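Local coordinates for nitroreductase-like family protein (Bacillus cereus, PDB 2I7H) that belongs to the nitroreductase-like proteins and binds flavin mononucleotide at the interface of its two subunits, at residues 47-52 / 109-114; 118-123 / 134-139; 140-145 / 160-165. One frame throughout, in Å; residues are numbered along the deposited sequence.

Followed from the N terminus, the chain meets its three contacts in series, none enclosing another. Contact 1 joins the loop 47-52, just ahead of strand 53-58, to an early part of helix 106-129, closing a loop of 56 residues that includes strand 94-101. Further along the same helix, contact 2 sets 118-123 against strand 132-137, with 10 residues between the segments. Contact 3 then brings segment 140-145 to strand 157-167, which neighbours 132-137 in the antiparallel sheet. Stacking of W52 on F119 connects contacts 1 and 2; K137 N, 2.7 Å from I162 O, connects contacts 2 and 3. All three reach the second subunit.

Contact 1: residues 47-52 / 109-114; sequences KHREPW and RDEDYA
Two nitrogens of R49 converge on one carboxylate oxygen, D112 OD1. R49 NE gives the shorter bond, 2.8 Å to D112 OD1 at an N-H...O angle of 158°, and arrives on the syn lone pair. R49 NH1 reaches the same D112 OD1 at 3.1 Å, more bent, so the grip is side-on but ends on a single atom. Because the two planes are tilted by 60°, NH1 comes to OD1 from above the carboxylate plane while NE still finds the syn lone pair. R49 NH1 has a second acceptor, E111 OE1, at 2.9 Å and a straighter 163°, entering on the anti lone pair. Both oxygens lie close to the guanidinium plane, at its edge. A bend at chi3 swings that edge toward E111 and D112, adjacent on helix 106-129. Water 1 closes the circuit, accepting from R49 NH2 at 2.8 Å and donating to E111 OE1. Beside the charges P51 leans on D112: P51 CB lies 3.7 Å from D112 CB, and P51 CG is 3.3 Å from D112 O. The network joins the loop before strand 53-58 to a helix that lines the flavin mononucleotide pocket, to which E111 belongs. R49 probably offsets the mutual repulsion of the two acids and limits the turning of D112, while E111 is held jointly by R49, water 1 and, through OE2, S138 OG of the second subunit.

Contact 2: residues 118-123 / 134-139; sequences AFMQNF and CVWKSG. With FMN (flavin mononucleotide), chain G.
Helix 118-123 and strand 134-137 run nearly antiparallel, 162° between their directions, with axes 10.3 Å apart at closest approach, a spacing that side chains must bridge. M120, a selenomethionine, and W136 do most of this. The M120 methyl CE sits over the indole face, 3.4 Å from the centroid of the five-membered ring of W136 and only 11° off its normal, which defines a CH-pi contact. M120 SE approaches the six-membered ring obliquely, 4.1 Å from its centroid, a Met-aromatic contact made through selenium. The bend at chi3 (73°) folds CE back over the pyrrole part, while M120 CB touches the far rim, 3.8 Å from W136 CZ3. One turn further along the helix, F123 meets C134, whose SG lies near the plane of the F123 ring, at its edge, a looser 4.4 Å from F123 CE2. On the indole face opposite to M120 rests the flavin mononucleotide methyl C7M, 3.6 Å from W136 CE2. W136 NE1 is hydrogen-bonded to V160 O on the adjoining strand, which helps fix the ring's rotation. Beyond W136, K137 NZ donates to flavin O2 at 3.1 Å and S138 N to flavin O4 at 3.0 Å. The indole thus lies between M120 and the flavin mononucleotide, carrying apolar helix packing through to the flavin, while the end of the strand and the loop residue after it supply hydrogen bonds to the flavin's polar edge.

Contact 3: residues 140-145 / 160-165; sequences GLNYNP and VGILHI
A classic beta bulge at V160 and G161, which both face V98 on strand 94-101, lies where strand 157-167 of the antiparallel sheet meets segment 140-145, with G161 CA 4.0 Å from N142 ND2. The helical backbone angles of V160 (phi -80°, psi -35°) are the local mark of that irregularity. Its side chain points away from segment 140-145 and packs against helix 106-129, touching T116 and M120. Its carbonyl has a weak water link to N142: water 2 accepts from N142 ND2 at 2.8 Å and makes a weak 3.3 Å bond to V160 O. G161 comes next and offers its backbone to the amide in a van der Waals approach; G161 and N142 have the closest CA atoms across the contact, 7.3 Å apart. At I162 the strand points a side chain toward segment 140-145. With CG1 anti to the carbonyl carbon (chi1 -54°) and an extended chi2, I162 CD1 reaches 3.7 Å from N142 OD1, a van der Waals contact of the amide oxygen with a methyl. The same CD1 makes an apolar contact with L141 CD2, at 4.3 Å. The two segments share no direct hydrogen bond. Past I162 the strand leaves segment 140-145, and H164 sets its ring edge-to-face against F89. On the opposing side, residues 140-143 form a 3-10 turn, evidenced by Y143 N bonding to G140 O at 3.1 Å. Besides the water, N142 ND2 donates to K137 O, so this one amide nitrogen ties the turn back to the end of strand 132-137.

Contact 1: residues 47-52 / 109-114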
loop_
_atom_site.group_PDB
_atom_site.type_symbol
_atom_site.label_atom_id
_atom_site.label_comp_id
_atom_site.label_asym_id
_atom_site.label_seq_id
_atom_site.Cartn_x
_atom_site.Cartn_y
_atom_site.Cartn_z
ATOM N N LYS A 47 6.408 -13.810 -2.062
ATOM C CA LYS A 47 6.444 -15.241 -1.771
ATOM C C LYS A 47 5.098 -15.821 -1.319
ATOM O O LYS A 47 5.036 -16.928 -0.788
ATOM C CB LYS A 47 7.562 -15.562 -0.773
ATOM C CG LYS A 47 8.958 -15.246 -1.282
ATOM C CD LYS A 47 9.382 -16.179 -2.414
ATOM C CE LYS A 47 10.879 -16.091 -2.673
ATOM N NZ LYS A 47 11.387 -17.322 -3.342
ATOM N N HIS A 48 4.023 -15.063 -1.544
ATOM C CA HIS A 48 2.657 -15.500 -1.198
ATOM C C HIS A 48 2.547 -15.813 0.307
ATOM O O HIS A 48 1.937 -16.819 0.725
ATOM C CB HIS A 48 2.233 -16.691 -2.097
ATOM C CG HIS A 48 0.763 -16.977 -2.090
ATOM N ND1 HIS A 48 -0.159 -16.168 -2.725
ATOM C CD2 HIS A 48 0.053 -17.989 -1.524
ATOM C CE1 HIS A 48 -1.372 -16.670 -2.545
ATOM N NE2 HIS A 48 -1.270 -17.770 -1.817
ATOM N N ARG A 49 3.169 -14.952 1.115
ATOM C CA ARG A 49 3.132 -15.093 2.582
ATOM C C ARG A 49 1.809 -14.614 3.159
ATOM O O ARG A 49 1.491 -14.945 4.303
ATOM C CB ARG A 49 4.295 -14.371 3.273
ATOM C CG ARG A 49 5.632 -15.020 3.067
ATOM C CD ARG A 49 6.673 -14.473 4.037
ATOM N NE ARG A 49 7.045 -13.093 3.730
ATOM C CZ ARG A 49 8.044 -12.729 2.923
ATOM N NH1 ARG A 49 8.309 -11.430 2.734
ATOM N NH2 ARG A 49 8.778 -13.660 2.329
ATOM N N GLU A 50 1.058 -13.842 2.365
ATOM C CA GLU A 50 -0.247 -13.297 2.761
ATOM C C GLU A 50 -0.241 -12.812 4.229
ATOM O O GLU A 50 -0.979 -13.339 5.053
ATOM C CB GLU A 50 -1.373 -14.331 2.522
ATOM C CG GLU A 50 -1.611 -14.672 1.063
ATOM C CD GLU A 50 -2.736 -15.700 0.881
ATOM O OE1 GLU A 50 -2.550 -16.899 1.206
ATOM O OE2 GLU A 50 -3.822 -15.291 0.432
ATOM N N PRO A 51 0.598 -11.813 4.548
ATOM C CA PRO A 51 0.890 -11.502 5.947
ATOM C C PRO A 51 -0.281 -10.922 6.752
ATOM O O PRO A 51 -0.203 -10.829 7.983
ATOM C CB PRO A 51 2.010 -10.452 5.821
ATOM C CG PRO A 51 1.739 -9.785 4.521
ATOM C CD PRO A 51 1.343 -10.912 3.637
ATOM N N TRP A 52 -1.340 -10.523 6.071
ATOM C CA TRP A 52 -2.394 -9.727 6.712
ATOM C C TRP A 52 -3.320 -10.605 7.577
ATOM O O TRP A 52 -3.591 -11.757 7.236
ATOM C CB TRP A 52 -3.195 -8.968 5.646
ATOM C CG TRP A 52 -3.507 -9.826 4.458
ATOM C CD1 TRP A 52 -4.445 -10.861 4.393
ATOM C CD2 TRP A 52 -2.869 -9.792 3.163
ATOM N NE1 TRP A 52 -4.432 -11.427 3.155
ATOM C CE2 TRP A 52 -3.474 -10.815 2.375
ATOM C CE3 TRP A 52 -1.857 -9.011 2.599
ATOM C CZ2 TRP A 52 -3.099 -11.068 1.051
ATOM C CZ3 TRP A 52 -1.472 -9.262 1.258
ATOM C CH2 TRP A 52 -2.102 -10.293 0.509
ATOM N N ARG A 109 10.149 -8.427 6.876
ATOM C CA ARG A 109 9.163 -7.617 7.611
ATOM C C ARG A 109 8.688 -6.427 6.768
ATOM O O ARG A 109 7.507 -6.085 6.774
ATOM C CB ARG A 109 9.754 -7.159 8.962
ATOM C CG ARG A 109 8.876 -6.307 9.810
ATOM C CD ARG A 109 8.717 -4.823 9.334
ATOM N NE ARG A 109 10.013 -4.170 9.110
ATOM C CZ ARG A 109 10.887 -3.959 10.086
ATOM N NH1 ARG A 109 10.551 -4.343 11.313
ATOM N NH2 ARG A 109 12.071 -3.387 9.833
ATOM N N ASP A 110 9.628 -5.749 6.107
ATOM C CA ASP A 110 9.309 -4.635 5.234
ATOM C C ASP A 110 8.411 -5.080 4.096
ATOM O O ASP A 110 7.424 -4.424 3.797
ATOM C CB ASP A 110 10.596 -3.991 4.676
ATOM C CG ASP A 110 11.334 -3.157 5.715
ATOM O OD1 ASP A 110 10.835 -2.976 6.860
ATOM O OD2 ASP A 110 12.448 -2.738 5.402
ATOM N N GLU A 111 8.774 -6.176 3.437
ATOM C CA GLU A 111 7.914 -6.811 2.428
ATOM C C GLU A 111 6.509 -7.121 2.958
ATOM O O GLU A 111 5.524 -6.832 2.315
ATOM C CB GLU A 111 8.560 -8.111 1.896
ATOM C CG GLU A 111 9.591 -7.865 0.838
ATOM C CD GLU A 111 10.490 -9.078 0.540
ATOM O OE1 GLU A 111 10.393 -10.124 1.180
ATOM O OE2 GLU A 111 11.359 -8.953 -0.329
ATOM N N ASP A 112 6.425 -7.718 4.128
ATOM C CA ASP A 112 5.129 -8.068 4.688
ATOM C C ASP A 112 4.286 -6.830 4.962
ATOM O O ASP A 112 3.076 -6.798 4.688
ATOM C CB ASP A 112 5.336 -8.917 5.941
ATOM C CG ASP A 112 5.813 -10.310 5.602
ATOM O OD1 ASP A 112 5.793 -10.677 4.402
ATOM O OD2 ASP A 112 6.160 -11.047 6.527
ATOM N N TYR A 113 4.941 -5.821 5.510
ATOM C CA TYR A 113 4.317 -4.549 5.801
ATOM C C TYR A 113 3.832 -3.842 4.516
ATOM O O TYR A 113 2.690 -3.356 4.449
ATOM C CB TYR A 113 5.320 -3.695 6.588
ATOM C CG TYR A 113 4.790 -2.412 7.104
ATOM C CD1 TYR A 113 3.990 -2.367 8.239
ATOM C CD2 TYR A 113 5.073 -1.221 6.455
ATOM C CE1 TYR A 113 3.487 -1.154 8.720
ATOM C CE2 TYR A 113 4.571 -0.011 6.930
ATOM C CZ TYR A 113 3.796 0.010 8.028
ATOM O OH TYR A 113 3.363 1.218 8.476
ATOM N N ALA A 114 4.684 -3.818 3.494
ATOM C CA ALA A 114 4.297 -3.344 2.162
ATOM C C ALA A 114 3.003 -4.015 1.654
ATOM O O ALA A 114 2.041 -3.326 1.251
ATOM C CB ALA A 114 5.456 -3.561 1.166
HETATM O O HOH W 1 11.078 -12.721 1.108
#

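Contact 2: residues 118-123 / 134-139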
loop_
_atom_site.group_PDB
_atom_site.type_symbol
_atom_site.label_atom_id
_atom_site.label_comp_id
_atom_site.label_asym_id
_atom_site.label_seq_id
_atom_site.Cartn_x
_atom_site.Cartn_y
_atom_site.Cartn_z
ATOM N N ALA A 118 -0.726 -2.545 0.966
ATOM C CA ALA A 118 -1.353 -2.723 -0.332
ATOM C C ALA A 118 -2.778 -3.316 -0.172
ATOM O O ALA A 118 -3.703 -2.870 -0.838
ATOM C CB ALA A 118 -0.439 -3.630 -1.322
ATOM N N PHE A 119 -2.919 -4.327 0.691
ATOM C CA PHE A 119 -4.210 -4.917 1.077
ATOM C C PHE A 119 -5.172 -3.868 1.636
ATOM O O PHE A 119 -6.340 -3.827 1.241
ATOM C CB PHE A 119 -3.944 -6.069 2.067
ATOM C CG PHE A 119 -5.148 -6.562 2.822
ATOM C CD1 PHE A 119 -6.013 -7.493 2.257
ATOM C CD2 PHE A 119 -5.349 -6.174 4.146
ATOM C CE1 PHE A 119 -7.073 -7.940 2.953
ATOM C CE2 PHE A 119 -6.408 -6.610 4.849
ATOM C CZ PHE A 119 -7.297 -7.494 4.267
HETATM N N MSE A 120 -4.677 -2.980 2.503
HETATM C CA MSE A 120 -5.527 -1.955 3.127
HETATM C C MSE A 120 -5.974 -0.894 2.154
HETATM O O MSE A 120 -7.124 -0.459 2.199
HETATM C CB MSE A 120 -4.851 -1.297 4.343
HETATM C CG MSE A 120 -4.717 -2.240 5.519
HETATM SE SE MSE A 120 -3.768 -1.529 7.086
HETATM C CE MSE A 120 -5.106 -0.327 7.738
ATOM N N GLN A 121 -5.055 -0.478 1.291
ATOM C CA GLN A 121 -5.367 0.446 0.232
ATOM C C GLN A 121 -6.370 -0.150 -0.770
ATOM O O GLN A 121 -7.327 0.521 -1.138
ATOM C CB GLN A 121 -4.099 0.929 -0.477
ATOM C CG GLN A 121 -4.379 1.779 -1.722
ATOM C CD GLN A 121 -5.053 3.108 -1.447
ATOM O OE1 GLN A 121 -5.265 3.902 -2.375
ATOM N NE2 GLN A 121 -5.411 3.360 -0.199
ATOM N N ASN A 122 -6.154 -1.412 -1.170
ATOM C CA ASN A 122 -7.137 -2.148 -1.966
ATOM C C ASN A 122 -8.501 -2.062 -1.320
ATOM O O ASN A 122 -9.486 -1.754 -1.974
ATOM C CB ASN A 122 -6.792 -3.629 -2.015
ATOM C CG ASN A 122 -5.770 -3.979 -3.056
ATOM O OD1 ASN A 122 -5.415 -3.192 -3.935
ATOM N ND2 ASN A 122 -5.295 -5.206 -2.968
ATOM N N PHE A 123 -8.546 -2.386 -0.025
ATOM C CA PHE A 123 -9.794 -2.414 0.716
ATOM C C PHE A 123 -10.476 -1.050 0.678
ATOM O O PHE A 123 -11.687 -0.971 0.497
ATOM C CB PHE A 123 -9.585 -2.800 2.179
ATOM C CG PHE A 123 -10.843 -2.744 2.954
ATOM C CD1 PHE A 123 -11.753 -3.835 2.928
ATOM C CD2 PHE A 123 -11.196 -1.589 3.631
ATOM C CE1 PHE A 123 -12.939 -3.744 3.615
ATOM C CE2 PHE A 123 -12.385 -1.503 4.314
ATOM C CZ PHE A 123 -13.259 -2.562 4.312
ATOM N N CYS A 134 -14.101 5.252 4.849
ATOM C CA CYS A 134 -13.306 4.830 5.979
ATOM C C CYS A 134 -12.073 5.681 6.210
ATOM O O CYS A 134 -11.644 6.403 5.326
ATOM C CB CYS A 134 -12.949 3.351 5.880
ATOM S SG CYS A 134 -12.106 2.901 4.425
ATOM N N VAL A 135 -11.568 5.628 7.438
ATOM C CA VAL A 135 -10.245 6.140 7.775
ATOM C C VAL A 135 -9.343 5.041 8.303
ATOM O O VAL A 135 -9.771 4.198 9.097
ATOM C CB VAL A 135 -10.220 7.188 8.881
ATOM C CG1 VAL A 135 -9.778 8.511 8.347
ATOM C CG2 VAL A 135 -11.489 7.212 9.682
ATOM N N TRP A 136 -8.087 5.126 7.875
ATOM C CA TRP A 136 -6.992 4.257 8.254
ATOM C C TRP A 136 -6.341 4.973 9.407
ATOM O O TRP A 136 -5.752 6.037 9.230
ATOM C CB TRP A 136 -6.014 4.216 7.092
ATOM C CG TRP A 136 -4.792 3.387 7.234
ATOM C CD1 TRP A 136 -4.113 3.059 8.392
ATOM C CD2 TRP A 136 -4.037 2.849 6.159
ATOM N NE1 TRP A 136 -3.019 2.281 8.100
ATOM C CE2 TRP A 136 -2.927 2.160 6.731
ATOM C CE3 TRP A 136 -4.205 2.841 4.752
ATOM C CZ2 TRP A 136 -1.982 1.491 5.947
ATOM C CZ3 TRP A 136 -3.285 2.151 3.975
ATOM C CH2 TRP A 136 -2.174 1.481 4.590
ATOM N N LYS A 137 -6.443 4.406 10.596
ATOM C CA LYS A 137 -5.918 5.098 11.755
ATOM C C LYS A 137 -4.604 4.533 12.199
ATOM O O LYS A 137 -4.388 3.319 12.171
ATOM C CB LYS A 137 -6.919 5.118 12.899
ATOM C CG LYS A 137 -7.413 6.507 13.221
ATOM C CD LYS A 137 -8.655 6.893 12.504
ATOM C CE LYS A 137 -9.423 7.899 13.353
ATOM N NZ LYS A 137 -8.795 9.270 13.416
ATOM N N SER A 138 -3.685 5.432 12.522
ATOM C CA SER A 138 -2.496 5.067 13.259
ATOM C C SER A 138 -2.294 6.001 14.422
ATOM O O SER A 138 -3.244 6.592 14.945
ATOM C CB SER A 138 -1.236 5.080 12.405
ATOM O OG SER A 138 -0.104 4.999 13.263
ATOM N N GLY A 139 -1.042 6.129 14.831
ATOM C CA GLY A 139 -0.745 6.843 16.065
ATOM C C GLY A 139 -0.292 5.869 17.107
ATOM O O GLY A 139 -0.347 4.649 16.896
HETATM N N1 FMN G . -6.196 9.951 9.630
HETATM C C2 FMN G . -6.570 10.216 10.945
HETATM O O2 FMN G . -7.494 10.994 11.171
HETATM N N3 FMN G . -5.906 9.600 11.993
HETATM C C4 FMN G . -4.867 8.725 11.698
HETATM O O4 FMN G . -4.096 8.367 12.573
HETATM C C4A FMN G . -4.503 8.467 10.386
HETATM N N5 FMN G . -3.461 7.590 10.138
HETATM C C5A FMN G . -3.073 7.335 8.826
HETATM C C6 FMN G . -2.029 6.449 8.642
HETATM C C7 FMN G . -1.565 6.103 7.391
HETATM C C7M FMN G . -0.629 4.934 7.304
HETATM C C8 FMN G . -2.170 6.680 6.278
HETATM C C8M FMN G . -1.730 6.215 4.916
HETATM C C9 FMN G . -3.243 7.590 6.455
HETATM C C9A FMN G . -3.713 7.940 7.736
HETATM N N10 FMN G . -4.784 8.849 7.993
HETATM C C10 FMN G . -5.169 9.084 9.324
HETATM C "C1'" FMN G . -5.328 9.791 6.937
HETATM C "C2'" FMN G . -4.508 11.085 6.880
HETATM O "O2'" FMN G . -4.631 11.776 8.090
HETATM C "C3'" FMN G . -4.738 12.068 5.701
HETATM O "O3'" FMN G . -5.471 13.233 6.028
HETATM C "C4'" FMN G . -5.438 11.504 4.491
HETATM O "O4'" FMN G . -4.967 10.219 4.170
HETATM C "C5'" FMN G . -5.219 12.464 3.327
HETATM O "O5'" FMN G . -6.519 12.772 2.860
HETATM P P FMN G . -7.395 11.628 2.108
HETATM O O1P FMN G . -8.865 11.989 2.214
HETATM O O2P FMN G . -6.969 11.665 0.663
HETATM O O3P FMN G . -7.150 10.221 2.641
#

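Contact 3: residues 140-145 / 160-165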
loop_
_atom_site.group_PDB
_atom_site.type_symbol
_atom_site.label_atom_id
_atom_site.label_comp_id
_atom_site.label_asym_id
_atom_site.label_seq_id
_atom_site.Cartn_x
_atom_site.Cartn_y
_atom_site.Cartn_z
ATOM N N GLY A 140 0.106 6.425 18.242
ATOM C CA GLY A 140 0.682 5.693 19.342
ATOM C C GLY A 140 -0.129 4.578 19.956
ATOM O O GLY A 140 0.439 3.691 20.584
ATOM N N LEU A 141 -1.444 4.616 19.768
ATOM C CA LEU A 141 -2.336 3.598 20.342
ATOM C C LEU A 141 -1.957 2.208 19.808
ATOM O O LEU A 141 -1.872 1.241 20.564
ATOM C CB LEU A 141 -3.799 3.949 20.045
ATOM C CG LEU A 141 -4.836 2.849 20.265
ATOM C CD1 LEU A 141 -5.099 2.661 21.802
ATOM C CD2 LEU A 141 -6.125 3.155 19.464
ATOM N N ASN A 142 -1.666 2.155 18.510
ATOM C CA ASN A 142 -1.322 0.939 17.804
ATOM C C ASN A 142 0.021 0.346 18.227
ATOM O O ASN A 142 0.317 -0.810 17.908
ATOM C CB ASN A 142 -1.329 1.204 16.296
ATOM C CG ASN A 142 -2.693 1.683 15.774
ATOM O OD1 ASN A 142 -3.650 1.836 16.549
ATOM N ND2 ASN A 142 -2.792 1.901 14.444
ATOM N N TYR A 143 0.827 1.125 18.945
ATOM C CA TYR A 143 2.156 0.665 19.398
ATOM C C TYR A 143 2.190 0.390 20.901
ATOM O O TYR A 143 3.177 -0.117 21.429
ATOM C CB TYR A 143 3.266 1.677 19.009
ATOM C CG TYR A 143 3.404 1.945 17.529
ATOM C CD1 TYR A 143 2.467 2.733 16.850
ATOM C CD2 TYR A 143 4.488 1.432 16.809
ATOM C CE1 TYR A 143 2.585 2.986 15.465
ATOM C CE2 TYR A 143 4.650 1.685 15.440
ATOM C CZ TYR A 143 3.697 2.453 14.779
ATOM O OH TYR A 143 3.849 2.702 13.452
ATOM N N ASN A 144 1.089 0.733 21.575
ATOM C CA ASN A 144 0.957 0.615 23.020
ATOM C C ASN A 144 0.782 -0.855 23.422
ATOM O O ASN A 144 -0.199 -1.488 23.033
ATOM C CB ASN A 144 -0.218 1.480 23.496
ATOM C CG ASN A 144 -0.247 1.642 24.988
ATOM O OD1 ASN A 144 0.042 0.712 25.721
ATOM N ND2 ASN A 144 -0.615 2.825 25.450
ATOM N N PRO A 145 1.759 -1.416 24.164
ATOM C CA PRO A 145 1.699 -2.834 24.512
ATOM C C PRO A 145 0.471 -3.193 25.354
ATOM O O PRO A 145 0.008 -4.342 25.315
ATOM C CB PRO A 145 3.022 -3.076 25.274
ATOM C CG PRO A 145 3.488 -1.747 25.697
ATOM C CD PRO A 145 2.981 -0.776 24.665
ATOM N N VAL A 160 -0.831 -2.647 11.770
ATOM C CA VAL A 160 -0.608 -1.767 10.628
ATOM C C VAL A 160 -1.614 -0.615 10.565
ATOM O O VAL A 160 -1.257 0.490 10.167
ATOM C CB VAL A 160 -0.578 -2.565 9.319
ATOM C CG1 VAL A 160 -0.195 -1.676 8.186
ATOM C CG2 VAL A 160 0.433 -3.723 9.481
ATOM N N GLY A 161 -2.853 -0.863 10.977
ATOM C CA GLY A 161 -3.845 0.185 10.999
ATOM C C GLY A 161 -5.133 -0.274 11.626
ATOM O O GLY A 161 -5.394 -1.476 11.739
ATOM N N ILE A 162 -5.924 0.698 12.081
ATOM C CA ILE A 162 -7.305 0.438 12.452
ATOM C C ILE A 162 -8.153 1.184 11.457
ATOM O O ILE A 162 -8.070 2.394 11.351
ATOM C CB ILE A 162 -7.646 0.832 13.910
ATOM C CG1 ILE A 162 -6.658 0.152 14.868
ATOM C CG2 ILE A 162 -9.157 0.494 14.223
ATOM C CD1 ILE A 162 -6.982 0.264 16.356
ATOM N N LEU A 163 -8.947 0.449 10.694
ATOM C CA LEU A 163 -9.834 1.069 9.729
ATOM C C LEU A 163 -11.195 1.307 10.365
ATOM O O LEU A 163 -11.786 0.388 10.910
ATOM C CB LEU A 163 -9.987 0.193 8.486
ATOM C CG LEU A 163 -8.799 -0.067 7.581
ATOM C CD1 LEU A 163 -9.049 -1.413 6.960
ATOM C CD2 LEU A 163 -8.694 1.039 6.514
ATOM N N HIS A 164 -11.662 2.552 10.304
ATOM C CA HIS A 164 -12.981 2.951 10.808
ATOM C C HIS A 164 -13.886 3.146 9.605
ATOM O O HIS A 164 -13.526 3.835 8.670
ATOM C CB HIS A 164 -12.884 4.216 11.648
ATOM C CG HIS A 164 -12.165 4.005 12.948
ATOM N ND1 HIS A 164 -12.787 4.120 14.169
ATOM C CD2 HIS A 164 -10.875 3.674 13.214
ATOM C CE1 HIS A 164 -11.912 3.894 15.135
ATOM N NE2 HIS A 164 -10.748 3.612 14.580
ATOM N N ILE A 165 -15.038 2.502 9.618
ATOM C CA ILE A 165 -15.787 2.264 8.390
ATOM C C ILE A 165 -17.271 2.516 8.592
ATOM O O ILE A 165 -17.830 2.152 9.615
ATOM C CB ILE A 165 -15.629 0.792 7.923
ATOM C CG1 ILE A 165 -14.159 0.397 7.852
ATOM C CG2 ILE A 165 -16.340 0.549 6.581
ATOM C CD1 ILE A 165 -13.900 -1.093 8.088
HETATM O O HOH W 2 -0.376 1.731 13.109
#